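Local coordinates for putative lipoprotein (Clostridium difficile, PDB 4EXR) that is of unknown function but carries two PepSY (peptidase propeptide and YPEB) domains and is probably a membrane-attached lipoprotein of the cell surface, at residues N22-E27 against N128-E133; I122-Q127 against I147-D152; Y64-V69 against M77-N82. One frame throughout, in Å; residues are numbered along the deposited sequence. Where two conformers were deposited one is given.

Contact 1. Residues N22-E27 against N128-E133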
loop_
_atom_site.group_PDB
_atom_site.type_symbol
_atom_site.label_atom_id
_atom_site.label_comp_id
_atom_site.label_asym_id
_atom_site.label_seq_id
_atom_site.Cartn_x
_atom_site.Cartn_y
_atom_site.Cartn_z
ATOM N N ASN A 22 1.910 26.418 -7.940
ATOM C CA ASN A 22 2.579 26.999 -6.783
ATOM C C ASN A 22 2.537 26.072 -5.568
ATOM O O ASN A 22 1.635 25.247 -5.436
ATOM C CB ASN A 22 1.975 28.359 -6.431
ATOM C CG ASN A 22 2.774 29.091 -5.371
ATOM O OD1 ASN A 22 4.007 29.117 -5.413
ATOM N ND2 ASN A 22 2.079 29.676 -4.404
ATOM N N GLU A 23 3.515 26.228 -4.682
ATOM C CA GLU A 23 3.709 25.306 -3.572
ATOM C C GLU A 23 3.259 25.876 -2.222
ATOM O O GLU A 23 3.310 25.186 -1.208
ATOM C CB GLU A 23 5.180 24.902 -3.505
ATOM C CG GLU A 23 5.897 25.040 -4.843
ATOM C CD GLU A 23 7.341 24.582 -4.796
ATOM O OE1 GLU A 23 7.760 24.021 -3.761
ATOM O OE2 GLU A 23 8.056 24.782 -5.799
ATOM N N ASN A 24 2.818 27.129 -2.209
ATOM C CA ASN A 24 2.347 27.741 -0.971
ATOM C C ASN A 24 0.928 27.284 -0.654
ATOM O O ASN A 24 -0.013 27.647 -1.357
ATOM C CB ASN A 24 2.403 29.271 -1.072
ATOM C CG ASN A 24 2.383 29.956 0.286
ATOM O OD1 ASN A 24 2.024 29.357 1.302
ATOM N ND2 ASN A 24 2.777 31.217 0.308
ATOM N N LEU A 25 0.773 26.482 0.398
ATOM C CA LEU A 25 -0.550 26.012 0.795
ATOM C C LEU A 25 -1.447 27.168 1.209
ATOM O O LEU A 25 -2.670 27.077 1.117
ATOM C CB LEU A 25 -0.462 24.999 1.944
ATOM C CG LEU A 25 0.115 23.612 1.682
ATOM C CD1 LEU A 25 -0.199 22.691 2.863
ATOM C CD2 LEU A 25 -0.424 23.040 0.383
HETATM N N MSE A 26 -0.833 28.252 1.670
HETATM C CA MSE A 26 -1.578 29.430 2.101
HETATM C C MSE A 26 -2.216 30.187 0.936
HETATM O O MSE A 26 -3.167 30.948 1.129
HETATM C CB MSE A 26 -0.674 30.365 2.905
HETATM C CG MSE A 26 -0.557 29.972 4.361
HETATM SE SE MSE A 26 -2.226 30.355 5.305
HETATM C CE MSE A 26 -1.874 32.232 5.737
ATOM N N GLU A 27 -1.695 29.979 -0.269
ATOM C CA GLU A 27 -2.224 30.668 -1.439
ATOM C C GLU A 27 -3.069 29.732 -2.298
ATOM O O GLU A 27 -3.340 30.021 -3.464
ATOM C CB GLU A 27 -1.085 31.297 -2.254
ATOM C CG GLU A 27 -0.349 32.401 -1.498
ATOM C CD GLU A 27 0.899 32.893 -2.213
ATOM O OE1 GLU A 27 1.368 32.205 -3.144
ATOM O OE2 GLU A 27 1.412 33.971 -1.838
ATOM N N ASN A 128 7.961 33.360 9.681
ATOM C CA ASN A 128 7.535 33.643 8.313
ATOM C C ASN A 128 8.159 32.675 7.310
ATOM O O ASN A 128 9.091 31.933 7.628
ATOM C CB ASN A 128 7.803 35.099 7.909
ATOM C CG ASN A 128 6.926 35.550 6.747
ATOM O OD1 ASN A 128 5.872 34.966 6.486
ATOM N ND2 ASN A 128 7.358 36.587 6.042
ATOM N N GLY A 129 7.608 32.663 6.104
ATOM C CA GLY A 129 8.087 31.781 5.063
ATOM C C GLY A 129 6.921 31.255 4.267
ATOM O O GLY A 129 5.863 31.879 4.227
ATOM N N ILE A 130 7.121 30.097 3.646
ATOM C CA ILE A 130 6.113 29.452 2.820
ATOM C C ILE A 130 5.688 28.116 3.438
ATOM O O ILE A 130 6.536 27.274 3.740
ATOM C CB ILE A 130 6.671 29.166 1.414
ATOM C CG1 ILE A 130 7.159 30.460 0.749
ATOM C CG2 ILE A 130 5.635 28.466 0.558
ATOM C CD1 ILE A 130 6.098 31.530 0.625
ATOM N N VAL A 131 4.380 27.926 3.612
ATOM C CA VAL A 131 3.839 26.683 4.161
ATOM C C VAL A 131 3.788 25.608 3.080
ATOM O O VAL A 131 3.119 25.777 2.065
ATOM C CB VAL A 131 2.424 26.878 4.745
ATOM C CG1 VAL A 131 1.865 25.546 5.254
ATOM C CG2 VAL A 131 2.430 27.916 5.873
ATOM N N LYS A 132 4.495 24.505 3.308
ATOM C CA LYS A 132 4.600 23.431 2.327
ATOM C C LYS A 132 3.690 22.250 2.645
ATOM O O LYS A 132 3.239 21.555 1.741
ATOM C CB LYS A 132 6.037 22.908 2.266
ATOM C CG LYS A 132 7.068 23.942 1.847
ATOM C CD LYS A 132 6.925 24.307 0.381
ATOM C CE LYS A 132 7.991 25.310 -0.035
ATOM N NZ LYS A 132 7.963 25.560 -1.499
ATOM N N GLU A 133 3.460 22.014 3.934
ATOM C CA GLU A 133 2.673 20.872 4.379
ATOM C C GLU A 133 2.082 21.164 5.745
ATOM O O GLU A 133 2.602 21.991 6.495
ATOM C CB GLU A 133 3.547 19.607 4.458
ATOM C CG GLU A 133 2.772 18.325 4.791
ATOM C CD GLU A 133 3.628 17.247 5.431
ATOM O OE1 GLU A 133 4.783 17.074 4.994
ATOM O OE2 GLU A 133 3.147 16.579 6.376
#
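Leu25 N meets Val131 O in the one backbone hydrogen bond between the two segments, 3.0 Å long and almost straight at 175°. The N-terminal loop 22-27 runs nearly at right angles to the start of strand 130-139, the end-to-end directions of residues 23-26 and 130-133 differing by 96°, so the chains touch at a crossing and form no ladder; Asn24 and Val131 come nearest, with CA atoms 5.4 Å apart. Asn24 shapes the loop here. Its CG stands anti to the backbone N (chi1 -161°), and OD1 takes the N-H of Met26 from above the carbonyl plane, 3.1 Å away, closing an Asx turn that leads into the short 3-10 turn at Leu25 and Met26. The same amide lies across Ile130 at about a right angle, its ND2 3.4 Å from the CD1 methyl and its CG against the CG2 methyl. Beyond the turn, the CG of selenomethionine Met26 rests 3.9 Å from Val131 CG2, while its selenium end leads away to helix 116-126. Leu25 drops beside the strand, its CD1 3.7 Å from Glu133 CA and its CG near Lys132 O, and also touches Phe30. At the more exposed end of the contact Lys132 first turns away from the loop, then bends at its second torsion and returns, bringing NZ to Glu23 OE1 at 2.7 Å in a salt bridge. NZ approaches OE1 from above the carboxylate plane. Val131 also packs on Ile147 and Ile149 of the neighbouring strand 142-151 and on Met120 of helix 116-126. An N-terminal arm, pinned by an Asx turn and one backbone bond, thus crosses the first strand of the second PepSY domain.

Contact 2. Residues I122-Q127 against I147-D152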
loop_
_atom_site.group_PDB
_atom_site.type_symbol
_atom_site.label_atom_id
_atom_site.label_comp_id
_atom_site.label_asym_id
_atom_site.label_seq_id
_atom_site.Cartn_x
_atom_site.Cartn_y
_atom_site.Cartn_z
ATOM N N ILE A 122 -1.295 31.137 12.573
ATOM C CA ILE A 122 -0.575 31.194 13.840
ATOM C C ILE A 122 0.904 30.833 13.662
ATOM O O ILE A 122 1.795 31.506 14.192
ATOM C CB ILE A 122 -1.226 30.267 14.899
ATOM C CG1 ILE A 122 -2.540 30.882 15.389
ATOM C CG2 ILE A 122 -0.273 30.032 16.070
ATOM C CD1 ILE A 122 -3.393 29.953 16.231
ATOM N N ALA A 123 1.164 29.773 12.904
ATOM C CA ALA A 123 2.537 29.328 12.664
ATOM C C ALA A 123 3.344 30.370 11.891
ATOM O O ALA A 123 4.532 30.579 12.152
ATOM C CB ALA A 123 2.540 27.994 11.921
ATOM N N LEU A 124 2.697 31.017 10.934
ATOM C CA LEU A 124 3.377 32.010 10.106
ATOM C C LEU A 124 3.757 33.275 10.880
ATOM O O LEU A 124 4.698 33.970 10.504
ATOM C CB LEU A 124 2.532 32.358 8.891
ATOM C CG LEU A 124 2.650 31.352 7.754
ATOM C CD1 LEU A 124 1.577 31.610 6.719
ATOM C CD2 LEU A 124 4.039 31.416 7.126
ATOM N N LYS A 125 3.023 33.565 11.953
ATOM C CA LYS A 125 3.342 34.701 12.812
ATOM C C LYS A 125 4.499 34.366 13.739
ATOM O O LYS A 125 5.140 35.255 14.296
ATOM C CB LYS A 125 2.120 35.125 13.633
ATOM C CG LYS A 125 0.936 35.568 12.794
ATOM C CD LYS A 125 0.301 36.827 13.352
ATOM C CE LYS A 125 -0.268 36.614 14.735
ATOM N NZ LYS A 125 -0.769 37.903 15.296
ATOM N N GLU A 126 4.756 33.076 13.912
ATOM C CA GLU A 126 5.877 32.620 14.727
ATOM C C GLU A 126 7.141 32.528 13.874
ATOM O O GLU A 126 8.261 32.710 14.364
ATOM C CB GLU A 126 5.568 31.254 15.343
ATOM C CG GLU A 126 6.617 30.769 16.321
ATOM C CD GLU A 126 6.669 31.616 17.584
ATOM O OE1 GLU A 126 5.636 32.238 17.930
ATOM O OE2 GLU A 126 7.742 31.659 18.228
ATOM N N GLN A 127 6.944 32.247 12.592
ATOM C CA GLN A 127 8.046 31.977 11.683
ATOM C C GLN A 127 7.577 32.223 10.262
ATOM O O GLN A 127 6.854 31.399 9.700
ATOM C CB GLN A 127 8.495 30.521 11.834
ATOM C CG GLN A 127 9.562 30.087 10.840
ATOM C CD GLN A 127 10.811 30.947 10.919
ATOM O OE1 GLN A 127 11.469 31.014 11.960
ATOM N NE2 GLN A 127 11.139 31.624 9.818
ATOM N N ILE A 147 2.956 22.413 11.338
ATOM C CA ILE A 147 3.030 23.183 10.098
ATOM C C ILE A 147 4.468 23.235 9.598
ATOM O O ILE A 147 5.373 23.650 10.324
ATOM C CB ILE A 147 2.504 24.631 10.297
ATOM C CG1 ILE A 147 1.145 24.624 11.023
ATOM C CG2 ILE A 147 2.459 25.383 8.960
ATOM C CD1 ILE A 147 0.052 23.866 10.303
ATOM N N ARG A 148 4.678 22.805 8.358
ATOM C CA ARG A 148 6.005 22.840 7.759
ATOM C C ARG A 148 6.173 24.138 6.955
ATOM O O ARG A 148 5.398 24.410 6.042
ATOM C CB ARG A 148 6.221 21.618 6.861
ATOM C CG ARG A 148 7.396 21.750 5.903
ATOM C CD ARG A 148 8.716 21.787 6.650
ATOM N NE ARG A 148 8.948 20.547 7.388
ATOM C CZ ARG A 148 9.892 19.658 7.092
ATOM N NH1 ARG A 148 10.718 19.869 6.072
ATOM N NH2 ARG A 148 10.017 18.561 7.830
ATOM N N ILE A 149 7.171 24.938 7.322
ATOM C CA ILE A 149 7.396 26.250 6.709
ATOM C C ILE A 149 8.842 26.355 6.244
ATOM O O ILE A 149 9.761 26.134 7.031
ATOM C CB ILE A 149 7.083 27.413 7.707
ATOM C CG1 ILE A 149 5.595 27.432 8.062
ATOM C CG2 ILE A 149 7.515 28.785 7.136
ATOM C CD1 ILE A 149 5.243 28.311 9.244
ATOM N N ASP A 150 9.035 26.680 4.966
ATOM C CA ASP A 150 10.367 26.886 4.397
ATOM C C ASP A 150 10.683 28.376 4.315
ATOM O O ASP A 150 9.850 29.162 3.872
ATOM C CB ASP A 150 10.471 26.287 2.986
ATOM C CG ASP A 150 10.374 24.772 2.977
ATOM O OD1 ASP A 150 10.316 24.165 4.068
ATOM O OD2 ASP A 150 10.369 24.188 1.870
ATOM N N LYS A 151 11.890 28.750 4.730
ATOM C CA LYS A 151 12.356 30.137 4.668
ATOM C C LYS A 151 13.862 30.136 4.387
ATOM O O LYS A 151 14.649 29.629 5.193
ATOM C CB LYS A 151 12.047 30.863 5.990
ATOM C CG LYS A 151 12.670 32.261 6.141
ATOM C CD LYS A 151 11.875 33.327 5.400
ATOM C CE LYS A 151 12.337 34.740 5.759
ATOM N NZ LYS A 151 12.268 35.041 7.221
ATOM N N ASP A 152 14.250 30.696 3.242
ATOM C CA ASP A 152 15.643 30.692 2.785
ATOM C C ASP A 152 16.128 29.248 2.643
ATOM O O ASP A 152 15.491 28.436 1.967
ATOM C CB ASP A 152 16.544 31.503 3.733
ATOM C CG ASP A 152 17.894 31.866 3.110
ATOM O OD1 ASP A 152 18.028 31.805 1.862
ATOM O OD2 ASP A 152 18.819 32.221 3.876
#
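Ala123 CB packs directly against Ile147, 3.7 Å from its CB and almost as near to its CG1 and CG2, so the small methyl sits over the branch point of the isoleucine. Two residues further along the strand, Ile149 points toward the helix. CG1 is turned beside the backbone N (chi1 -65°) and chi2 is extended, which carries CD1 to 3.8 Å from Ala123 CB, 3.9 Å from Leu124 CD2 and 3.5 Å from Gln127 O. CD1 thus touches side chains of the last turn, the helix carbonyl Ala123 O and, just past the helix, Gln127 O. Leu124 comes in obliquely, with just one of its two methyls engaged. Past the helix end, Gln127 bends at chi2 (58°), and its NE2 comes to 4.0 Å from Lys151 CB where the two chains cross at a slant; this contact, at the exposed margin, is packing, and NE2 makes its hydrogen bond elsewhere, to a residue flanking the segments. No hydrogen bond crosses between the segments. The helix end is closed by the bond from Gln127 N to Ala123 O, 3.0 Å. Outward, the strand is fixed on both flanks by backbone bonds, to strand 130-139 and to strand 154-161, and Val131 and Ile158 extend the layer beneath the helix. Arg148 points to the other face of the sheet, where it makes a salt bridge with Asp157. The axes of helix 122-126 and strand 147-151 approach to 9.5 Å, their directions 40° from parallel: a helix laid over one face of an antiparallel sheet, the alpha/beta layering of the second PepSY domain.

Contact 3. Residues Y64-V69 against M77-N82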
loop_
_atom_site.group_PDB
_atom_site.type_symbol
_atom_site.label_atom_id
_atom_site.label_comp_id
_atom_site.label_asym_id
_atom_site.label_seq_id
_atom_site.Cartn_x
_atom_site.Cartn_y
_atom_site.Cartn_z
ATOM N N TYR A 64 -4.719 14.803 0.518
ATOM C CA TYR A 64 -4.913 14.449 1.917
ATOM C C TYR A 64 -4.503 13.010 2.109
ATOM O O TYR A 64 -4.886 12.144 1.318
ATOM C CB TYR A 64 -6.391 14.544 2.305
ATOM C CG TYR A 64 -6.954 15.944 2.390
ATOM C CD1 TYR A 64 -6.591 16.805 3.431
ATOM C CD2 TYR A 64 -7.886 16.389 1.457
ATOM C CE1 TYR A 64 -7.124 18.093 3.508
ATOM C CE2 TYR A 64 -8.426 17.663 1.530
ATOM C CZ TYR A 64 -8.047 18.508 2.546
ATOM O OH TYR A 64 -8.600 19.771 2.597
ATOM N N THR A 65 -3.733 12.745 3.162
ATOM C CA THR A 65 -3.474 11.363 3.556
ATOM C C THR A 65 -4.127 11.192 4.914
ATOM O O THR A 65 -3.858 11.973 5.817
ATOM C CB THR A 65 -1.960 11.068 3.633
ATOM O OG1 THR A 65 -1.370 11.316 2.351
ATOM C CG2 THR A 65 -1.681 9.598 4.054
ATOM N N VAL A 66 -5.019 10.207 5.030
ATOM C CA VAL A 66 -5.720 9.936 6.279
ATOM C C VAL A 66 -5.337 8.524 6.693
ATOM O O VAL A 66 -5.466 7.587 5.903
ATOM C CB VAL A 66 -7.249 9.987 6.108
ATOM C CG1 VAL A 66 -7.938 9.952 7.485
ATOM C CG2 VAL A 66 -7.673 11.232 5.322
ATOM N N GLU A 67 -4.851 8.373 7.922
ATOM C CA GLU A 67 -4.444 7.053 8.403
ATOM C C GLU A 67 -5.168 6.743 9.689
ATOM O O GLU A 67 -5.350 7.616 10.529
ATOM C CB GLU A 67 -2.936 7.002 8.614
ATOM C CG GLU A 67 -2.165 7.350 7.322
ATOM C CD GLU A 67 -0.663 7.519 7.522
ATOM O OE1 GLU A 67 0.059 6.499 7.591
ATOM O OE2 GLU A 67 -0.209 8.683 7.591
ATOM N N GLY A 68 -5.597 5.495 9.833
ATOM C CA GLY A 68 -6.301 5.100 11.036
ATOM C C GLY A 68 -6.067 3.636 11.325
ATOM O O GLY A 68 -5.433 2.935 10.537
ATOM N N VAL A 69 -6.590 3.181 12.453
ATOM C CA VAL A 69 -6.411 1.802 12.878
ATOM C C VAL A 69 -7.678 1.294 13.547
ATOM O O VAL A 69 -8.471 2.077 14.095
ATOM C CB VAL A 69 -5.246 1.659 13.901
ATOM C CG1 VAL A 69 -3.914 2.119 13.295
ATOM C CG2 VAL A 69 -5.551 2.430 15.201
HETATM N N MSE A 77 -5.652 6.136 3.475
HETATM C CA MSE A 77 -6.320 6.610 2.275
HETATM C C MSE A 77 -5.662 7.890 1.807
HETATM O O MSE A 77 -5.289 8.741 2.617
HETATM C CB MSE A 77 -7.809 6.867 2.515
HETATM C CG MSE A 77 -8.626 5.616 2.776
HETATM SE SE MSE A 77 -10.526 5.998 2.739
HETATM C CE MSE A 77 -10.743 6.357 0.844
ATOM N N LYS A 78 -5.524 8.015 0.501
ATOM C CA LYS A 78 -5.100 9.281 -0.100
ATOM C C LYS A 78 -6.239 9.809 -0.950
ATOM O O LYS A 78 -6.818 9.075 -1.745
ATOM C CB LYS A 78 -3.832 9.114 -0.932
ATOM C CG LYS A 78 -2.584 8.845 -0.096
ATOM C CD LYS A 78 -1.355 8.755 -0.988
ATOM C CE LYS A 78 -0.091 8.613 -0.157
ATOM N NZ LYS A 78 1.024 8.049 -0.973
ATOM N N ILE A 79 -6.557 11.083 -0.752
ATOM C CA ILE A 79 -7.695 11.720 -1.392
ATOM C C ILE A 79 -7.243 13.028 -2.026
ATOM O O ILE A 79 -6.621 13.862 -1.360
ATOM C CB ILE A 79 -8.798 12.022 -0.342
ATOM C CG1 ILE A 79 -9.317 10.721 0.281
ATOM C CG2 ILE A 79 -9.945 12.788 -0.980
ATOM C CD1 ILE A 79 -9.850 10.899 1.689
ATOM N N ASP A 80 -7.535 13.204 -3.314
ATOM C CA ASP A 80 -7.268 14.476 -3.992
ATOM C C ASP A 80 -8.051 15.609 -3.331
ATOM O O ASP A 80 -9.272 15.536 -3.198
ATOM C CB ASP A 80 -7.645 14.366 -5.472
ATOM C CG ASP A 80 -7.205 15.584 -6.298
ATOM O OD1 ASP A 80 -7.549 16.733 -5.948
ATOM O OD2 ASP A 80 -6.517 15.380 -7.318
ATOM N N ALA A 81 -7.339 16.656 -2.923
ATOM C CA ALA A 81 -7.917 17.735 -2.117
ATOM C C ALA A 81 -8.780 18.687 -2.953
ATOM O O ALA A 81 -9.394 19.604 -2.422
ATOM C CB ALA A 81 -6.825 18.514 -1.421
ATOM N N ASN A 82 -8.816 18.463 -4.255
ATOM C CA ASN A 82 -9.666 19.269 -5.127
ATOM C C ASN A 82 -10.762 18.465 -5.817
ATOM O O ASN A 82 -11.875 18.954 -5.997
ATOM C CB ASN A 82 -8.822 20.049 -6.141
ATOM C CG ASN A 82 -8.060 21.182 -5.489
ATOM O OD1 ASN A 82 -8.664 22.120 -4.965
ATOM N ND2 ASN A 82 -6.734 21.096 -5.498
#
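A beta hairpin of the first PepSY domain joins strands 61-69 and 73-80, and here its antiparallel ladder runs through three pairs: Tyr64 with Ile79 and Val66 with Met77 are hydrogen-bonded, and Thr65 with Lys78 between them is not. Four backbone bonds close the two outer pairs; Tyr64 N to Ile79 O and Val66 N to Met77 O are both 2.8 Å, and the return bonds are of similar length. At the non-hydrogen-bonded pair Lys78 CA directs its hydrogen at Tyr64 O, 3.2 Å away. Tyr64, Val66, Met77 and Ile79 occupy one face. There Val66 CG2 lies 4.2 Å from Ile79 CD1 in a diagonal contact, and the residues meet helix 34-44, Val66 on Phe41, Met77 on Ile40, and Tyr64 on Ala37. The Tyr64 ring, its CG beside the backbone N (chi1 -71°), passes the strand end and lies obliquely to Ala81, whose CB is 3.5 Å from CE2; its hydroxyl is hydrogen-bonded to Val32 O. Ala81 lies in the turn after the strand, where Asp80 OD1 accepts the Asn82 N-H at 2.7 Å, an Asx turn, while Asp80 OD2 pairs with Lys61. The other face carries Thr65 and Lys78, side by side and pointing the same way, Thr65 OG1 3.7 Å from Lys78 CG. A phosphate ion, probably from the crystallisation liquor, lies about 5 Å from the extended Lys78 side chain, whose NZ makes a long, weak ion pair with Glu88. One apolar face and one more polar face make this an amphipathic hairpin of the antiparallel sheet that helix 34-44 covers.

How the contacts relate
Contacts 1 and 2 adjoin, centres 9 Å apart: strands 130-139 and 142-151 are neighbours in the sheet and bond through Ile130 O and Asp150 N, so the N-terminal arm and helix 116-126 meet the same region of the second PepSY domain. Contact 3 lies in the first domain, its centre 19 Å from contact 1 and 23 Å from contact 2, on the opposite side of the chain's centre from the latter. Along the chain contact 3 is nested inside contact 1 and precedes contact 2, while contacts 1 and 2 alternate. All three reach one eight-stranded antiparallel sheet, in which strands 49-58 and 130-139 join the two domains.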